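Local coordinates for membrane-associated lipoprotein (Ureaplasma parvum, PDB 3K63) that is a membrane-anchored lipoprotein of unknown function, represented here by its lipoprotein-associated type-17 domain, which may take part in lipid binding, at residues Gln31-Pro34 with Ser35-Tyr38. Numbering follows the deposited sequence.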
loop_
_atom_site.group_PDB
_atom_site.type_symbol
_atom_site.label_atom_id
_atom_site.label_comp_id
_atom_site.label_asym_id
_atom_site.label_seq_id
_atom_site.Cartn_x
_atom_site.Cartn_y
_atom_site.Cartn_z
ATOM N N GLN A 31 12.635 -0.403 -4.038
ATOM C CA GLN A 31 13.765 0.370 -3.520
ATOM C C GLN A 31 13.343 0.969 -2.166
ATOM O O GLN A 31 14.097 1.707 -1.521
ATOM C CB GLN A 31 14.148 1.496 -4.491
ATOM C CG GLN A 31 14.762 1.003 -5.802
ATOM C CD GLN A 31 14.874 2.104 -6.858
ATOM O OE1 GLN A 31 14.333 3.204 -6.692
ATOM N NE2 GLN A 31 15.570 1.806 -7.958
ATOM N N LEU A 32 12.132 0.620 -1.728
ATOM C CA LEU A 32 11.592 1.136 -0.469
ATOM C C LEU A 32 11.236 0.080 0.557
ATOM O O LEU A 32 10.438 -0.813 0.304
ATOM C CB LEU A 32 10.354 1.982 -0.733
ATOM C CG LEU A 32 10.571 3.317 -1.429
ATOM C CD1 LEU A 32 9.227 3.847 -1.856
ATOM C CD2 LEU A 32 11.284 4.294 -0.504
ATOM N N LEU A 33 11.833 0.197 1.731
ATOM C CA LEU A 33 11.548 -0.741 2.804
ATOM C C LEU A 33 10.136 -0.465 3.324
ATOM O O LEU A 33 9.685 0.685 3.338
ATOM C CB LEU A 33 12.540 -0.548 3.944
ATOM C CG LEU A 33 13.971 -1.056 3.757
ATOM C CD1 LEU A 33 14.889 -0.373 4.767
ATOM C CD2 LEU A 33 14.013 -2.585 3.908
ATOM N N PRO A 34 9.407 -1.515 3.723
ATOM C CA PRO A 34 8.066 -1.237 4.226
ATOM C C PRO A 34 8.089 -0.171 5.311
ATOM O O PRO A 34 7.224 0.704 5.331
ATOM C CB PRO A 34 7.605 -2.593 4.737
ATOM C CG PRO A 34 8.165 -3.510 3.677
ATOM C CD PRO A 34 9.574 -2.950 3.435
ATOM N N SER A 35 9.092 -0.220 6.191
ATOM C CA SER A 35 9.193 0.745 7.286
ATOM C C SER A 35 9.315 2.183 6.802
ATOM O O SER A 35 8.757 3.082 7.419
ATOM C CB SER A 35 10.356 0.380 8.222
ATOM O OG SER A 35 11.604 0.402 7.550
ATOM N N GLN A 36 10.032 2.409 5.707
ATOM C CA GLN A 36 10.168 3.758 5.153
ATOM C C GLN A 36 8.795 4.293 4.718
ATOM O O GLN A 36 8.448 5.442 4.986
ATOM C CB GLN A 36 11.102 3.758 3.934
ATOM C CG GLN A 36 12.559 3.414 4.225
ATOM C CD GLN A 36 13.367 3.276 2.959
ATOM O OE1 GLN A 36 13.339 2.232 2.289
ATOM N NE2 GLN A 36 14.070 4.343 2.600
ATOM N N ILE A 37 8.017 3.452 4.042
ATOM C CA ILE A 37 6.696 3.853 3.567
ATOM C C ILE A 37 5.750 4.147 4.736
ATOM O O ILE A 37 5.027 5.141 4.738
ATOM C CB ILE A 37 6.097 2.755 2.643
ATOM C CG1 ILE A 37 6.902 2.701 1.335
ATOM C CG2 ILE A 37 4.615 3.042 2.370
ATOM C CD1 ILE A 37 6.602 1.494 0.441
ATOM N N TYR A 38 5.777 3.272 5.733
ATOM C CA TYR A 38 4.951 3.404 6.924
ATOM C C TYR A 38 5.217 4.711 7.698
ATOM O O TYR A 38 4.309 5.298 8.277
ATOM C CB TYR A 38 5.232 2.218 7.835
ATOM C CG TYR A 38 4.530 2.257 9.176
ATOM C CD1 TYR A 38 3.255 1.726 9.331
ATOM C CD2 TYR A 38 5.151 2.806 10.288
ATOM C CE1 TYR A 38 2.619 1.738 10.571
ATOM C CE2 TYR A 38 4.532 2.826 11.522
ATOM C CZ TYR A 38 3.264 2.292 11.665
ATOM O OH TYR A 38 2.627 2.312 12.896
#
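Gln36 reaches back over the start of its own helix to take the backbone N-H of Leu33, the N-cap residue. The bond from Leu33 N to Gln36 OE1 is 2.6 Å long and nearly straight, 170° at the hydrogen; the donor lies only 16° from the amide's carbonyl plane. Gln36, three residues on from the N-cap, thus supplies one half of a capping box, its side chain accepting the N-cap N-H; leucine has no side-chain acceptor to return the bond. Between the backbones, Leu33 O receives two weak bonds, a bent one from Gln36 N at 3.0 Å and one from Ile37 N at 3.3 Å. The latter spans four residues as in a regular helix; Tyr38 N to Pro34 O, 3.0 Å, is the next such bond and is not weak.

With CG turned back beside its own backbone N (chi1 -66°) and the chain extended beyond it, Gln36 runs obliquely past Leu33, and Gln36 OE1 settles 3.3 Å from Leu33 CB. Leu32 meets this amide from another direction, its side chain about perpendicular to that of Gln36; Leu32 CD2 lies 4.0 Å from Gln36 OE1. Leu32 also crosses Ile37 at about a right angle, with Leu32 CB 4.0 Å from Ile37 CD1.

This local cap opens helix 34-40, where the loop after strand 17-21 turns into it. Pro34 lies on Ala73 and Asn74 of helix 70-76, while Ser35 OG is hydrogen-bonded to Asn74 and Glu112. Ile37 packs against Phe103, and both Pro34 and Ile37 touch Leu79, joining the helix start to strand 79-87, the middle strand of the three-stranded antiparallel sheet.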